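3-oxo-tetronate kinase (Cupriavidus necator, PDB 5DMH) phosphorylates the 4-hydroxyl of 3-oxo-tetronate with ATP, yielding 3-oxo-tetronate 4-phosphate and ADP. Local coordinates at residues 386-400 with 426-438. Numbering follows the deposited sequence.
Sequences RRFVVAGGETSGAVV and AKPLALALKSGNF. With ADP (adenosine-5'-diphosphate), chain C.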
# COMPACT_ATOMS: atom_id res chain seq x y z
N ARG A 386 -17.93 7.24 -12.10
CA ARG A 386 -16.71 6.92 -12.85
C ARG A 386 -15.43 7.27 -12.07
O ARG A 386 -14.36 6.75 -12.39
CB ARG A 386 -16.70 7.65 -14.19
CG ARG A 386 -17.86 7.28 -15.09
CD ARG A 386 -17.63 5.94 -15.76
NE ARG A 386 -16.45 5.99 -16.63
CZ ARG A 386 -16.42 6.54 -17.84
NH1 ARG A 386 -17.52 7.09 -18.34
NH2 ARG A 386 -15.30 6.54 -18.54
N ARG A 387 -15.53 8.17 -11.09
CA ARG A 387 -14.34 8.59 -10.32
C ARG A 387 -14.52 8.22 -8.85
O ARG A 387 -15.51 8.60 -8.23
CB ARG A 387 -14.09 10.11 -10.44
CG ARG A 387 -13.84 10.62 -11.87
CD ARG A 387 -13.71 12.14 -11.91
NE ARG A 387 -14.99 12.78 -11.64
CZ ARG A 387 -15.19 13.88 -10.92
NH1 ARG A 387 -16.43 14.33 -10.76
NH2 ARG A 387 -14.19 14.54 -10.37
N PHE A 388 -13.54 7.49 -8.32
CA PHE A 388 -13.57 7.02 -6.94
C PHE A 388 -12.30 7.38 -6.22
O PHE A 388 -11.20 6.92 -6.61
CB PHE A 388 -13.72 5.50 -6.93
CG PHE A 388 -14.96 5.00 -7.60
CD1 PHE A 388 -15.03 4.92 -8.99
CD2 PHE A 388 -16.04 4.55 -6.86
CE1 PHE A 388 -16.17 4.43 -9.61
CE2 PHE A 388 -17.17 4.07 -7.48
CZ PHE A 388 -17.24 4.02 -8.84
N VAL A 389 -12.43 8.18 -5.15
CA VAL A 389 -11.34 8.46 -4.22
C VAL A 389 -11.60 7.70 -2.93
O VAL A 389 -12.64 7.87 -2.32
CB VAL A 389 -11.26 9.97 -3.90
CG1 VAL A 389 -10.15 10.25 -2.89
CG2 VAL A 389 -11.07 10.78 -5.17
N VAL A 390 -10.68 6.82 -2.57
CA VAL A 390 -10.82 5.94 -1.43
C VAL A 390 -9.68 6.18 -0.45
O VAL A 390 -8.52 6.11 -0.81
CB VAL A 390 -10.82 4.46 -1.85
CG1 VAL A 390 -11.18 3.58 -0.66
CG2 VAL A 390 -11.76 4.19 -3.04
N ALA A 391 -10.03 6.44 0.80
CA ALA A 391 -9.06 6.68 1.85
C ALA A 391 -8.96 5.45 2.72
O ALA A 391 -9.95 5.05 3.34
CB ALA A 391 -9.47 7.89 2.69
N GLY A 392 -7.77 4.83 2.75
CA GLY A 392 -7.55 3.66 3.57
C GLY A 392 -7.13 2.44 2.75
O GLY A 392 -7.68 2.15 1.69
N GLY A 393 -6.13 1.73 3.25
CA GLY A 393 -5.61 0.53 2.58
C GLY A 393 -6.60 -0.63 2.47
O GLY A 393 -6.96 -1.10 1.35
N GLU A 394 -7.04 -1.12 3.62
CA GLU A 394 -8.05 -2.17 3.67
C GLU A 394 -9.32 -1.68 3.00
O GLU A 394 -10.02 -2.44 2.33
CB GLU A 394 -8.37 -2.56 5.11
CG GLU A 394 -7.18 -3.08 5.88
CD GLU A 394 -6.59 -4.35 5.30
OE1 GLU A 394 -7.35 -5.21 4.83
OE2 GLU A 394 -5.36 -4.46 5.31
N THR A 395 -9.63 -0.41 3.22
CA THR A 395 -10.83 0.14 2.66
C THR A 395 -10.75 0.01 1.12
O THR A 395 -11.72 -0.38 0.46
CB THR A 395 -11.07 1.62 3.09
OG1 THR A 395 -11.19 1.70 4.52
CG2 THR A 395 -12.36 2.18 2.45
N SER A 396 -9.61 0.36 0.56
CA SER A 396 -9.42 0.29 -0.89
C SER A 396 -9.51 -1.13 -1.41
O SER A 396 -10.06 -1.38 -2.50
CB SER A 396 -8.08 0.90 -1.28
OG SER A 396 -8.04 2.28 -1.03
N GLY A 397 -8.97 -2.08 -0.64
CA GLY A 397 -9.07 -3.49 -1.00
C GLY A 397 -10.52 -3.91 -1.12
O GLY A 397 -10.91 -4.55 -2.12
N ALA A 398 -11.33 -3.55 -0.12
CA ALA A 398 -12.76 -3.89 -0.13
C ALA A 398 -13.48 -3.24 -1.31
O ALA A 398 -14.19 -3.91 -2.07
CB ALA A 398 -13.43 -3.53 1.17
N VAL A 399 -13.28 -1.94 -1.47
CA VAL A 399 -13.95 -1.21 -2.50
C VAL A 399 -13.60 -1.69 -3.91
O VAL A 399 -14.48 -1.92 -4.73
CB VAL A 399 -13.66 0.28 -2.39
CG1 VAL A 399 -14.03 1.00 -3.68
CG2 VAL A 399 -14.36 0.83 -1.19
N VAL A 400 -12.31 -1.87 -4.19
CA VAL A 400 -11.87 -2.21 -5.51
C VAL A 400 -12.29 -3.64 -5.87
O VAL A 400 -12.66 -3.93 -7.01
CB VAL A 400 -10.35 -2.00 -5.64
CG1 VAL A 400 -9.82 -2.52 -6.96
CG2 VAL A 400 -10.04 -0.52 -5.49
N ALA A 426 -13.52 -0.35 -21.59
CA ALA A 426 -13.77 0.53 -22.71
C ALA A 426 -14.13 1.92 -22.19
O ALA A 426 -13.68 2.93 -22.72
CB ALA A 426 -14.88 -0.01 -23.60
N LYS A 427 -14.94 1.96 -21.14
CA LYS A 427 -15.21 3.19 -20.40
C LYS A 427 -14.54 3.10 -19.03
O LYS A 427 -15.13 2.62 -18.06
CB LYS A 427 -16.71 3.44 -20.28
CG LYS A 427 -17.35 3.85 -21.59
CD LYS A 427 -18.85 4.04 -21.47
CE LYS A 427 -19.59 2.71 -21.48
NZ LYS A 427 -20.89 2.78 -22.23
N PRO A 428 -13.29 3.55 -18.94
CA PRO A 428 -12.56 3.25 -17.70
C PRO A 428 -13.17 3.89 -16.46
O PRO A 428 -13.97 4.82 -16.56
CB PRO A 428 -11.17 3.86 -17.95
CG PRO A 428 -11.07 4.07 -19.43
CD PRO A 428 -12.49 4.32 -19.90
N LEU A 429 -12.78 3.37 -15.30
CA LEU A 429 -12.97 4.05 -14.03
C LEU A 429 -11.66 4.72 -13.67
O LEU A 429 -10.60 4.24 -14.03
CB LEU A 429 -13.36 3.07 -12.92
CG LEU A 429 -14.55 2.17 -13.23
CD1 LEU A 429 -14.78 1.18 -12.10
CD2 LEU A 429 -15.81 3.01 -13.51
N ALA A 430 -11.75 5.84 -12.97
CA ALA A 430 -10.55 6.50 -12.47
C ALA A 430 -10.57 6.40 -10.96
O ALA A 430 -11.57 6.73 -10.31
CB ALA A 430 -10.51 7.96 -12.91
N LEU A 431 -9.47 5.90 -10.40
CA LEU A 431 -9.36 5.64 -8.98
C LEU A 431 -8.15 6.32 -8.36
O LEU A 431 -7.08 6.35 -8.96
CB LEU A 431 -9.14 4.14 -8.75
CG LEU A 431 -10.19 3.16 -9.29
CD1 LEU A 431 -9.69 1.77 -9.03
CD2 LEU A 431 -11.46 3.37 -8.59
N ALA A 432 -8.32 6.80 -7.13
CA ALA A 432 -7.19 7.26 -6.33
C ALA A 432 -7.32 6.51 -5.02
O ALA A 432 -8.32 6.65 -4.31
CB ALA A 432 -7.24 8.78 -6.11
N LEU A 433 -6.35 5.65 -4.75
CA LEU A 433 -6.36 4.78 -3.60
C LEU A 433 -5.32 5.32 -2.62
O LEU A 433 -4.12 5.08 -2.77
CB LEU A 433 -6.01 3.35 -4.01
CG LEU A 433 -6.93 2.78 -5.10
CD1 LEU A 433 -6.60 1.32 -5.42
CD2 LEU A 433 -8.41 2.95 -4.76
N LYS A 434 -5.81 6.04 -1.62
CA LYS A 434 -4.97 6.80 -0.70
C LYS A 434 -4.68 6.04 0.59
O LYS A 434 -5.54 5.84 1.44
CB LYS A 434 -5.66 8.12 -0.36
CG LYS A 434 -4.86 9.09 0.51
CD LYS A 434 -5.82 9.97 1.31
CE LYS A 434 -6.16 9.31 2.63
NZ LYS A 434 -5.43 9.91 3.75
N SER A 435 -3.44 5.59 0.76
CA SER A 435 -3.03 5.09 2.06
C SER A 435 -3.43 6.07 3.16
O SER A 435 -3.33 7.29 3.00
CB SER A 435 -1.52 4.86 2.08
OG SER A 435 -1.18 4.06 3.20
N GLY A 436 -3.89 5.54 4.28
CA GLY A 436 -4.49 6.36 5.30
C GLY A 436 -3.66 7.55 5.76
O GLY A 436 -4.19 8.64 5.98
N ASN A 437 -2.35 7.35 5.90
CA ASN A 437 -1.49 8.41 6.38
C ASN A 437 -1.06 9.44 5.32
O ASN A 437 -0.37 10.42 5.64
CB ASN A 437 -0.24 7.79 7.03
CG ASN A 437 -0.54 7.09 8.33
OD1 ASN A 437 -1.31 7.56 9.16
ND2 ASN A 437 0.11 5.96 8.54
N PHE A 438 -1.43 9.23 4.06
CA PHE A 438 -0.89 10.06 2.99
C PHE A 438 -1.82 11.19 2.56
O PHE A 438 -3.03 11.19 2.89
CB PHE A 438 -0.55 9.21 1.76
CG PHE A 438 0.56 8.23 1.98
CD1 PHE A 438 1.34 8.26 3.14
CD2 PHE A 438 0.82 7.26 1.02
CE1 PHE A 438 2.37 7.33 3.32
CE2 PHE A 438 1.85 6.34 1.20
CZ PHE A 438 2.61 6.37 2.34
PB ADP C . -5.30 2.94 6.88
O1B ADP C . -4.84 3.13 5.44
O2B ADP C . -5.43 4.28 7.59
O3B ADP C . -4.49 1.90 7.64
PA ADP C . -7.49 1.04 6.48
O1A ADP C . -8.70 1.25 5.67
O2A ADP C . -6.40 0.11 6.06
O3A ADP C . -6.87 2.51 6.81
O5' ADP C . -7.87 0.51 7.95
C5' ADP C . -8.81 1.18 8.78
C4' ADP C . -9.67 0.15 9.48
O4' ADP C . -10.36 0.76 10.56
C3' ADP C . -10.73 -0.43 8.56
O3' ADP C . -10.97 -1.82 8.85
C2' ADP C . -11.93 0.39 8.90
O2' ADP C . -13.14 -0.20 8.48
C1' ADP C . -11.75 0.54 10.39
N9 ADP C . -12.54 1.67 10.88
C8 ADP C . -12.69 2.88 10.30
N7 ADP C . -13.51 3.66 11.01
C5 ADP C . -13.90 2.92 12.08
C6 ADP C . -14.79 3.14 13.22
N6 ADP C . -15.38 4.35 13.33
N1 ADP C . -14.93 2.15 14.12
C2 ADP C . -14.30 0.96 13.99
N3 ADP C . -13.47 0.66 12.96
C4 ADP C . -13.26 1.61 11.99
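Bends at chi2 (-78°) and chi3 (-63°) fold the Arg386 chain back toward Pro428, whose carbonyl O it grips side-on with two nitrogens, NE at 2.7 Å and NH2 at 2.9 Å. Both bonds run close to the guanidinium plane, and CB of Lys427 lies over one face of that group. With CG of Leu433 set beside its own backbone N (chi1 -56°), both methyls come up against CG2 of Val400, CD1 at 3.9 Å, while CD2 also packs on Val390 CG2. Farther along the same face, Leu431 CD2 presses against Phe388 CB at 3.5 Å and approaches the ring obliquely. Beneath these side chains, strands 387-391 and 430-434 run parallel, joined by six backbone hydrogen bonds, the first from Ala430 N to Arg386 O and the last from Gly392 N to Lys434 O. Strand 387-391 turns through Gly392, the N-cap, into helix 393-403, which packs over the face bearing Leu431 and Leu433. Here, in the nucleotide-binding C-terminal domain, the helix N-terminus faces the ADP phosphates: Gly393 N binds O1B, Glu394 N binds O2A, and Thr395 donates to O1A through N (3.1 Å) and OG1 (2.8 Å). Gly436 N also reaches O1B, so this beta-phosphate oxygen is held from both segments, just beyond the C-terminal ends of the two strands. Ser396 OG and N hold Gly392 O from opposite faces of its plane. On the other face of the strands, Lys434 CE passes 3.6 Å from Ala391 CB, and its NZ binds the carbonyl oxygens of Gly436 and Phe438, with Gln302 and Thr299 as further partners, tying down the turn from Ser435 to Phe438.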